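Local structure of glucokinase (Enterococcus faecalis, 2QM1) at residues R198-L203 and Q215-G220; N175-T180 and L187-S192; P99-I104 and I110-D115; E52-R57 and S106-P111. The protein probably catalyses the ATP-dependent phosphorylation of glucose, as a zinc-containing glucokinase of the ROK family. All coordinates share one frame; numbering follows the deposited sequence.

Contact 1 (R198-L203 and Q215-G220)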
# COMPACT_ATOMS: atom_id res chain seq x y z
N ARG B 198 6.03 27.11 -2.74
CA ARG B 198 6.33 27.23 -1.33
C ARG B 198 7.74 26.72 -1.03
O ARG B 198 8.47 27.33 -0.29
CB ARG B 198 5.28 26.52 -0.49
CG ARG B 198 5.29 26.84 0.98
CD ARG B 198 3.90 26.51 1.56
NE ARG B 198 3.40 25.32 0.91
CZ ARG B 198 2.19 25.15 0.36
NH1 ARG B 198 1.24 26.09 0.40
NH2 ARG B 198 1.93 23.99 -0.21
N VAL B 199 8.16 25.62 -1.65
CA VAL B 199 9.50 25.10 -1.40
C VAL B 199 10.51 26.13 -1.92
O VAL B 199 11.59 26.30 -1.36
CB VAL B 199 9.73 23.74 -2.13
CG1 VAL B 199 11.22 23.46 -2.32
CG2 VAL B 199 9.03 22.57 -1.38
N ALA B 200 10.17 26.78 -3.03
CA ALA B 200 11.10 27.73 -3.62
C ALA B 200 11.16 29.02 -2.75
O ALA B 200 12.25 29.55 -2.51
CB ALA B 200 10.73 28.02 -5.09
N ARG B 201 9.99 29.47 -2.27
CA ARG B 201 9.84 30.62 -1.35
C ARG B 201 10.68 30.51 -0.10
O ARG B 201 11.03 31.51 0.52
CB ARG B 201 8.37 30.80 -0.91
CG ARG B 201 7.68 31.92 -1.57
CD ARG B 201 6.18 31.75 -1.56
NE ARG B 201 5.57 32.61 -2.54
CZ ARG B 201 4.27 32.79 -2.69
NH1 ARG B 201 3.40 32.18 -1.89
NH2 ARG B 201 3.84 33.61 -3.63
N HIS B 202 11.00 29.27 0.27
CA HIS B 202 11.72 29.03 1.50
C HIS B 202 13.17 28.64 1.35
O HIS B 202 13.93 28.84 2.27
CB HIS B 202 10.90 28.13 2.42
CG HIS B 202 9.67 28.82 2.93
ND1 HIS B 202 9.70 29.69 4.00
CD2 HIS B 202 8.39 28.81 2.50
CE1 HIS B 202 8.49 30.17 4.21
NE2 HIS B 202 7.68 29.66 3.31
N LEU B 203 13.55 28.17 0.17
CA LEU B 203 14.93 27.90 -0.17
C LEU B 203 15.66 29.14 -0.68
O LEU B 203 16.88 29.13 -0.84
CB LEU B 203 14.99 26.83 -1.25
CG LEU B 203 14.81 25.37 -0.92
CD1 LEU B 203 14.93 24.61 -2.22
CD2 LEU B 203 15.93 24.97 -0.04
N GLN B 215 14.38 35.74 -8.63
CA GLN B 215 13.77 37.05 -8.75
C GLN B 215 12.24 37.00 -8.78
O GLN B 215 11.59 37.73 -8.04
CB GLN B 215 14.30 37.75 -9.99
CG GLN B 215 15.74 38.24 -9.89
CD GLN B 215 16.06 39.34 -10.89
OE1 GLN B 215 17.10 39.32 -11.55
NE2 GLN B 215 15.16 40.31 -11.01
N ALA B 216 11.67 36.14 -9.63
CA ALA B 216 10.20 36.06 -9.75
C ALA B 216 9.52 35.48 -8.49
O ALA B 216 8.43 35.93 -8.09
CB ALA B 216 9.80 35.29 -10.95
N ILE B 217 10.14 34.45 -7.91
CA ILE B 217 9.68 33.88 -6.65
C ILE B 217 9.66 34.98 -5.57
O ILE B 217 8.64 35.23 -4.92
CB ILE B 217 10.56 32.67 -6.22
CG1 ILE B 217 10.31 31.46 -7.14
CG2 ILE B 217 10.39 32.32 -4.74
CD1 ILE B 217 8.89 30.78 -7.10
N ASP B 218 10.79 35.66 -5.45
CA ASP B 218 10.96 36.66 -4.44
C ASP B 218 10.01 37.85 -4.60
O ASP B 218 9.60 38.46 -3.60
CB ASP B 218 12.41 37.11 -4.40
CG ASP B 218 13.32 36.09 -3.70
OD1 ASP B 218 12.84 35.29 -2.87
OD2 ASP B 218 14.52 36.12 -3.97
N ASP B 219 9.65 38.13 -5.86
CA ASP B 219 8.65 39.15 -6.24
C ASP B 219 7.21 38.77 -5.93
O ASP B 219 6.30 39.59 -6.11
CB ASP B 219 8.70 39.38 -7.75
CG ASP B 219 9.88 40.20 -8.20
OD1 ASP B 219 10.46 40.97 -7.40
OD2 ASP B 219 10.21 40.07 -9.40
N GLY B 220 6.96 37.53 -5.55
CA GLY B 220 5.61 37.11 -5.26
C GLY B 220 4.86 36.40 -6.39
O GLY B 220 3.64 36.20 -6.31

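Contact 2 (N175-T180 and L187-S192). With ZN (zinc ion), chain J.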
# COMPACT_ATOMS: atom_id res chain seq x y z
N ASN B 175 8.50 17.49 10.36
CA ASN B 175 8.55 18.88 10.84
C ASN B 175 8.19 19.93 9.79
O ASN B 175 8.57 21.07 9.92
CB ASN B 175 9.94 19.21 11.40
CG ASN B 175 10.43 18.17 12.40
OD1 ASN B 175 9.77 17.89 13.41
ND2 ASN B 175 11.60 17.60 12.13
N GLY B 176 7.48 19.53 8.73
CA GLY B 176 7.33 20.39 7.54
C GLY B 176 6.26 21.44 7.59
O GLY B 176 5.81 21.84 8.66
N PHE B 177 5.84 21.90 6.42
CA PHE B 177 4.75 22.90 6.32
C PHE B 177 3.40 22.33 6.75
O PHE B 177 3.15 21.15 6.56
CB PHE B 177 4.62 23.34 4.86
CG PHE B 177 5.88 23.96 4.29
CD1 PHE B 177 6.49 23.40 3.17
CD2 PHE B 177 6.45 25.09 4.85
CE1 PHE B 177 7.65 23.96 2.61
CE2 PHE B 177 7.61 25.66 4.31
CZ PHE B 177 8.20 25.10 3.19
N ASP B 178 2.54 23.18 7.28
CA ASP B 178 1.14 22.86 7.59
C ASP B 178 0.37 22.51 6.33
O ASP B 178 0.46 23.20 5.34
CB ASP B 178 0.43 24.02 8.28
CG ASP B 178 0.96 24.27 9.66
OD1 ASP B 178 1.66 23.38 10.20
OD2 ASP B 178 0.70 25.37 10.21
N CYS B 179 -0.38 21.41 6.40
CA CYS B 179 -1.19 20.97 5.29
C CYS B 179 -2.63 21.28 5.63
O CYS B 179 -3.00 21.33 6.80
CB CYS B 179 -1.04 19.47 5.10
SG CYS B 179 -1.88 18.87 3.61
N THR B 180 -3.47 21.44 4.63
CA THR B 180 -4.90 21.67 4.93
C THR B 180 -5.57 20.44 5.55
O THR B 180 -6.61 20.55 6.21
CB THR B 180 -5.71 22.13 3.70
OG1 THR B 180 -5.44 21.27 2.59
CG2 THR B 180 -5.32 23.58 3.30
N LEU B 187 3.30 15.23 1.53
CA LEU B 187 3.80 15.35 0.15
C LEU B 187 3.17 16.51 -0.64
O LEU B 187 3.83 17.22 -1.41
CB LEU B 187 3.67 14.01 -0.60
CG LEU B 187 4.21 13.87 -2.02
CD1 LEU B 187 5.72 14.19 -2.10
CD2 LEU B 187 3.86 12.46 -2.56
N GLU B 188 1.88 16.69 -0.45
CA GLU B 188 1.17 17.76 -1.14
C GLU B 188 1.68 19.18 -0.87
O GLU B 188 1.60 20.05 -1.78
CB GLU B 188 -0.31 17.72 -0.79
CG GLU B 188 -1.13 18.62 -1.63
CD GLU B 188 -2.57 18.55 -1.25
OE1 GLU B 188 -3.31 17.76 -1.88
OE2 GLU B 188 -2.94 19.25 -0.29
N THR B 189 2.17 19.44 0.35
CA THR B 189 2.76 20.75 0.71
C THR B 189 4.05 21.07 -0.08
O THR B 189 4.53 22.21 -0.14
CB THR B 189 3.08 20.88 2.29
OG1 THR B 189 4.14 19.99 2.64
CG2 THR B 189 1.88 20.54 3.16
N VAL B 190 4.66 20.07 -0.67
CA VAL B 190 5.96 20.32 -1.30
C VAL B 190 5.96 20.03 -2.81
O VAL B 190 6.95 20.30 -3.53
CB VAL B 190 7.14 19.62 -0.49
CG1 VAL B 190 7.25 20.20 0.96
CG2 VAL B 190 6.89 18.18 -0.35
N SER B 191 4.86 19.47 -3.31
CA SER B 191 4.79 18.94 -4.68
C SER B 191 3.53 19.32 -5.50
O SER B 191 3.43 19.01 -6.68
CB SER B 191 5.02 17.40 -4.70
OG SER B 191 3.90 16.66 -4.17
N SER B 192 2.57 20.01 -4.90
CA SER B 192 1.45 20.49 -5.74
C SER B 192 2.00 21.74 -6.46
O SER B 192 3.09 22.20 -6.13
CB SER B 192 0.28 20.92 -4.90
OG SER B 192 0.68 21.96 -4.02
ZN ZN J . -2.08 16.58 4.35
O HOH W 1 6.61 20.13 4.16

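Contact 3 (P99-I104 and I110-D115)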
# COMPACT_ATOMS: atom_id res chain seq x y z
N PRO B 99 -25.91 10.80 -2.28
CA PRO B 99 -26.38 9.54 -2.87
C PRO B 99 -26.29 9.62 -4.40
O PRO B 99 -27.29 9.41 -5.08
CB PRO B 99 -27.86 9.48 -2.42
CG PRO B 99 -28.28 10.90 -2.34
CD PRO B 99 -27.04 11.70 -1.92
N VAL B 100 -25.09 9.87 -4.91
CA VAL B 100 -24.90 10.19 -6.30
C VAL B 100 -25.33 9.05 -7.20
O VAL B 100 -25.97 9.27 -8.20
CB VAL B 100 -23.40 10.51 -6.61
CG1 VAL B 100 -23.16 10.63 -8.10
CG2 VAL B 100 -22.94 11.82 -5.92
N LYS B 101 -24.98 7.83 -6.82
CA LYS B 101 -25.30 6.70 -7.65
C LYS B 101 -26.81 6.61 -7.76
O LYS B 101 -27.37 6.50 -8.86
CB LYS B 101 -24.74 5.40 -7.04
CG LYS B 101 -25.26 4.13 -7.78
CD LYS B 101 -24.59 2.82 -7.30
CE LYS B 101 -25.30 1.62 -7.94
NZ LYS B 101 -24.77 0.35 -7.37
N GLU B 102 -27.48 6.68 -6.60
CA GLU B 102 -28.92 6.61 -6.57
C GLU B 102 -29.57 7.65 -7.50
O GLU B 102 -30.45 7.31 -8.28
CB GLU B 102 -29.40 6.82 -5.15
CG GLU B 102 -30.70 6.15 -4.82
CD GLU B 102 -30.88 6.15 -3.31
OE1 GLU B 102 -31.29 7.22 -2.78
OE2 GLU B 102 -30.57 5.11 -2.66
N GLN B 103 -29.13 8.90 -7.43
CA GLN B 103 -29.75 9.98 -8.19
C GLN B 103 -29.57 9.77 -9.69
O GLN B 103 -30.53 9.83 -10.46
CB GLN B 103 -29.24 11.34 -7.71
CG GLN B 103 -29.43 11.53 -6.15
CD GLN B 103 -28.78 12.77 -5.53
OE1 GLN B 103 -29.28 13.31 -4.50
NE2 GLN B 103 -27.67 13.21 -6.10
N ILE B 104 -28.35 9.44 -10.10
CA ILE B 104 -28.07 9.33 -11.52
C ILE B 104 -28.68 8.08 -12.12
O ILE B 104 -29.26 8.12 -13.22
CB ILE B 104 -26.54 9.43 -11.78
CG1 ILE B 104 -26.09 10.80 -11.31
CG2 ILE B 104 -26.19 9.17 -13.29
CD1 ILE B 104 -24.69 11.13 -11.61
N ILE B 110 -29.73 3.91 -16.85
CA ILE B 110 -28.60 3.14 -17.33
C ILE B 110 -27.61 2.94 -16.17
O ILE B 110 -27.38 3.87 -15.39
CB ILE B 110 -27.96 3.76 -18.61
CG1 ILE B 110 -26.54 4.23 -18.38
CG2 ILE B 110 -28.83 4.82 -19.25
CD1 ILE B 110 -25.58 3.34 -19.00
N PRO B 111 -27.03 1.74 -16.06
CA PRO B 111 -26.24 1.38 -14.86
C PRO B 111 -25.06 2.34 -14.63
O PRO B 111 -24.43 2.80 -15.59
CB PRO B 111 -25.78 -0.07 -15.13
CG PRO B 111 -25.88 -0.23 -16.57
CD PRO B 111 -27.01 0.66 -17.06
N PHE B 112 -24.78 2.63 -13.36
CA PHE B 112 -23.87 3.70 -12.95
C PHE B 112 -22.88 3.19 -11.90
O PHE B 112 -23.27 2.44 -11.01
CB PHE B 112 -24.70 4.89 -12.40
CG PHE B 112 -23.88 6.02 -11.89
CD1 PHE B 112 -23.53 6.10 -10.56
CD2 PHE B 112 -23.38 6.97 -12.77
CE1 PHE B 112 -22.75 7.14 -10.10
CE2 PHE B 112 -22.61 8.03 -12.31
CZ PHE B 112 -22.30 8.10 -10.97
N ALA B 113 -21.61 3.60 -12.01
CA ALA B 113 -20.62 3.30 -11.02
C ALA B 113 -19.79 4.56 -10.80
O ALA B 113 -19.65 5.39 -11.69
CB ALA B 113 -19.72 2.14 -11.46
N LEU B 114 -19.28 4.75 -9.59
CA LEU B 114 -18.44 5.92 -9.41
C LEU B 114 -17.28 5.60 -8.53
O LEU B 114 -17.29 4.63 -7.77
CB LEU B 114 -19.24 7.13 -8.86
CG LEU B 114 -19.50 7.22 -7.35
CD1 LEU B 114 -20.40 8.39 -7.05
CD2 LEU B 114 -20.06 5.93 -6.76
N ASP B 115 -16.28 6.45 -8.62
CA ASP B 115 -15.07 6.25 -7.83
C ASP B 115 -14.39 7.59 -7.59
O ASP B 115 -14.82 8.60 -8.10
CB ASP B 115 -14.13 5.15 -8.40
CG ASP B 115 -13.34 4.40 -7.29
OD1 ASP B 115 -12.81 5.04 -6.31
OD2 ASP B 115 -13.30 3.15 -7.39
O HOH W 2 -22.16 0.76 -8.71

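Contact 4 (E52-R57 and S106-P111)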
# COMPACT_ATOMS: atom_id res chain seq x y z
N GLU B 52 -28.80 16.30 -16.76
CA GLU B 52 -29.19 17.15 -17.88
C GLU B 52 -28.24 17.13 -19.06
O GLU B 52 -28.71 17.11 -20.18
CB GLU B 52 -29.43 18.59 -17.44
CG GLU B 52 -29.87 19.52 -18.54
CD GLU B 52 -31.05 18.99 -19.39
OE1 GLU B 52 -31.06 19.30 -20.60
OE2 GLU B 52 -31.95 18.29 -18.86
N SER B 53 -26.93 17.21 -18.81
CA SER B 53 -25.97 17.25 -19.91
C SER B 53 -25.99 15.92 -20.71
O SER B 53 -25.89 15.92 -21.92
CB SER B 53 -24.57 17.55 -19.35
OG SER B 53 -23.58 17.51 -20.37
N ILE B 54 -26.13 14.79 -20.01
CA ILE B 54 -26.23 13.51 -20.69
C ILE B 54 -27.58 13.32 -21.40
O ILE B 54 -27.63 12.86 -22.53
CB ILE B 54 -25.93 12.35 -19.72
CG1 ILE B 54 -24.43 12.29 -19.42
CG2 ILE B 54 -26.47 10.99 -20.27
CD1 ILE B 54 -24.13 11.49 -18.22
N ARG B 55 -28.66 13.69 -20.75
CA ARG B 55 -29.94 13.60 -21.42
C ARG B 55 -29.90 14.42 -22.73
O ARG B 55 -30.34 13.95 -23.79
CB ARG B 55 -31.05 14.13 -20.52
CG ARG B 55 -31.45 13.18 -19.41
CD ARG B 55 -32.54 13.83 -18.58
NE ARG B 55 -33.04 12.97 -17.51
CZ ARG B 55 -33.70 13.42 -16.44
NH1 ARG B 55 -33.93 14.71 -16.30
NH2 ARG B 55 -34.12 12.56 -15.50
N HIS B 56 -29.35 15.64 -22.65
CA HIS B 56 -29.35 16.56 -23.81
C HIS B 56 -28.48 16.08 -24.97
O HIS B 56 -28.80 16.36 -26.12
CB HIS B 56 -28.92 17.97 -23.37
CG HIS B 56 -29.03 19.01 -24.45
ND1 HIS B 56 -30.23 19.61 -24.77
CD2 HIS B 56 -28.10 19.55 -25.27
CE1 HIS B 56 -30.02 20.49 -25.74
NE2 HIS B 56 -28.74 20.47 -26.06
N ARG B 57 -27.40 15.34 -24.66
CA ARG B 57 -26.43 14.87 -25.67
C ARG B 57 -27.07 13.71 -26.42
O ARG B 57 -27.09 13.63 -27.67
CB ARG B 57 -25.14 14.42 -24.97
CG ARG B 57 -23.97 14.08 -25.91
CD ARG B 57 -23.38 15.39 -26.42
NE ARG B 57 -22.28 15.12 -27.33
CZ ARG B 57 -21.35 16.01 -27.67
NH1 ARG B 57 -21.44 17.28 -27.23
NH2 ARG B 57 -20.40 15.64 -28.53
N SER B 106 -31.14 6.48 -11.09
CA SER B 106 -32.60 6.71 -11.12
C SER B 106 -33.07 7.57 -12.30
O SER B 106 -33.97 7.20 -13.06
CB SER B 106 -33.06 7.33 -9.82
OG SER B 106 -34.49 7.33 -9.81
N ALA B 107 -32.41 8.71 -12.47
CA ALA B 107 -32.74 9.67 -13.51
C ALA B 107 -32.49 9.14 -14.92
O ALA B 107 -33.20 9.51 -15.85
CB ALA B 107 -31.95 10.95 -13.31
N LEU B 108 -31.46 8.33 -15.08
CA LEU B 108 -30.95 8.02 -16.41
C LEU B 108 -31.38 6.64 -16.91
O LEU B 108 -31.52 6.43 -18.11
CB LEU B 108 -29.42 8.21 -16.45
CG LEU B 108 -28.83 9.41 -17.20
CD1 LEU B 108 -29.84 10.55 -17.57
CD2 LEU B 108 -27.48 9.98 -16.64
N GLY B 109 -31.62 5.69 -16.00
CA GLY B 109 -32.07 4.35 -16.44
C GLY B 109 -30.97 3.55 -17.15
O GLY B 109 -31.25 2.62 -17.94
N ILE B 110 -29.73 3.91 -16.85
CA ILE B 110 -28.60 3.14 -17.33
C ILE B 110 -27.61 2.94 -16.17
O ILE B 110 -27.38 3.87 -15.39
CB ILE B 110 -27.96 3.76 -18.61
CG1 ILE B 110 -26.54 4.23 -18.38
CG2 ILE B 110 -28.83 4.82 -19.25
CD1 ILE B 110 -25.58 3.34 -19.00
N PRO B 111 -27.03 1.74 -16.06
CA PRO B 111 -26.24 1.38 -14.86
C PRO B 111 -25.06 2.34 -14.63
O PRO B 111 -24.43 2.80 -15.59
CB PRO B 111 -25.78 -0.07 -15.13
CG PRO B 111 -25.88 -0.23 -16.57
CD PRO B 111 -27.01 0.66 -17.06

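Contact 1 (R198-L203 and Q215-G220)
The guanidinium group of Arg201, in the conformer described, one of two, presents its edge to the carbonyl of Gly220: the oxygen lies near the plane of the group, with Arg201 NH2 and Gly220 O 3.7 Å apart, too long to count as a hydrogen bond, and the approach is tentative. In this conformer the extended chain of Arg201 carries the charged end from helix 193-203 to the turn that closes helix 212-218. That turn is a Schellman motif, in which Gly220, with phi at 97°, donates its N-H to Ile217 O at 2.9 Å. Beside the arginine chain the contact is apolar. Ile217 sends its two branches to different neighbours. CG2, anti to the backbone N, comes up against the backbone of Arg201, 3.8 Å from Arg201 N, and also meets the root of the arginine chain at CG. CG1 and CD1 turn to the methyl of Ala200, with Ile217 CD1 and Ala200 CB 3.9 Å apart. Ala200 also touches Val242 of helix 237-261. Arg201 has a further, weak and long ion pair with Asp222, just beyond the turn. The two helices are thus joined by van der Waals packing of buried aliphatic groups, while the exposed arginine adds at most a weak electrostatic attraction to the carbonyl at the helix end, with no hydrogen bond across the pair.

Contact 2 (N175-T180 and L187-S192)
Thr189 packs against Phe177 and Cys179 of the loop 175-180, its methyl and hydroxyl doing different work. With chi1 at 68°, CG2 lies anti to the carbonyl carbon and packs against the loop, 3.7 Å from Cys179 CB and equally close to the carbonyl oxygen of Phe177. The same rotation turns OG1 to a water, which donates to it at 2.9 Å and accepts from Phe177 N; OG1 is also hydrogen-bonded to Cys186 O. Phe177 touches Thr189 through CB, while its ring runs on to Val190, whose CG1 meets the ring edge 4.0 Å from CD1. Cys179 extends SG anti to its backbone N (chi1 -173°) and binds the zinc ion at 2.4 Å; His169, Cys181 and Cys186 complete the site. Glu188, extended beyond CG, brings OE2 no nearer than 4.1 Å to Cys179 SG, while its OE1 takes a hydrogen bond from Val146 N. Water and methyl packing join the loop to helix 188-191, and the zinc ties Cys179 to Cys186 just ahead of it. Helix 193-203 borders the Phe177 side through Arg198, helix 237-261 backs Leu187 and Val190, and Glu188 reaches to the start of strand 146-152.

Contact 3 (P99-I104 and I110-D115)
Phe112 and Ile104 form a CH-pi contact: Ile104 CB stands over one face of the ring, 4.2 Å from its centroid and 14° off the normal. Apolar packing extends it. Ile104 CG2 approaches Phe112 CD2 at 3.6 Å, and Ile104 CD1 lies near CE2 and CZ of the same ring. Val100 CG1 comes in beside CZ; in the Leu114 conformer described, one of two, Val100 CB lies 3.7 Å from Leu114 CD1. Phe112 CG is anti to the backbone N (chi1 178°), which carries the ring out to the helix, where Phe112 CD1 abuts Lys101 CA at 3.5 Å. Helix 100-108 belongs to a beta-alpha-beta type connection from strand 68-75 to its parallel neighbour 112-116, the outer strand of a five-stranded mixed sheet, with hairpin strands 78-80 and 85-87 inserted; the fold is of the actin-like ATPase clan. The short helix and strand segments run nearly antiparallel, at 151°. Polar contact is confined to the margin. The extended chain of Lys101 passes Phe112 O and ends at a water, which accepts from Lys101 NZ at 3.0 Å and donates to Phe112 O at 3.1 Å. Phe112 N is hydrogen-bonded to Glu105, while Val47 of helix 46-60 lies against Val100 and Ile104.

Contact 4 (E52-R57 and S106-P111)
Ala107 meets Arg55 through both its methyl and its carbonyl. Arg55 NH2 donates to Ala107 O over 3.2 Å in an almost straight bond, with 171° at the hydrogen. The oxygen lies at the edge of the guanidinium group, in its plane, but the donor is tilted 32° from the plane of the carbonyl. Ala107 CB is 3.5 Å from the same NH2, so this one nitrogen rests against methyl and carbonyl alike. The bond depends on reach: Arg55 CG is anti to the carbonyl carbon, and the chain is extended from there to NE, which spans the gap between the helices.

Leu108, next in line and modelled in an unusual conformation with both torsions away from the staggered positions, gives one methyl, as modelled, to each of two neighbours. CD1 packs against the aliphatic part of the arginine, 3.6 Å from Arg55 CG, and also comes near NE. CD2 turns to Ile54 and sits 3.9 Å from Ile54 CG2, with Ile54 CD1 close by; the two side chains cross at about a right angle. Leu108 thus touches both residues. Gly109 then leaves the helix with a positive phi of 71°, and the chain turns through Ile110 and Pro111 toward the next strand.

The contact joins helices 46-60 and 100-108 near the end of the latter. Ile51, a turn earlier on helix 46-60, also touches Ala107 and Leu108. On the sheet side, Leu108 rests on Ile71 of strand 68-75, and Ile54 on Phe20 of strand 17-24.

How the contacts relate
Along the chain, contacts 4 and 3 close before contact 2 opens, and contact 1 follows. Contacts 3 and 4, with centres 11 Å apart, share helix 100-108 and residues Ile110 and Pro111; one fixes the helix to strand 112-116, the other to helix 46-60, all beside the first five-stranded sheet. Contacts 1 and 2, 16 Å apart between centres, touch directly: Arg198 NH2 lies 3.1 Å from Thr189 O in a probable hydrogen bond, and His202 meets Phe177. The zinc-bound loop is thereby linked to helix 193-203 of contact 1. Centres of contacts 1 and 4 are 47 Å apart, on opposite sides of the chain's centre, consistent with the two-lobed build of the actin-like ATPase clan.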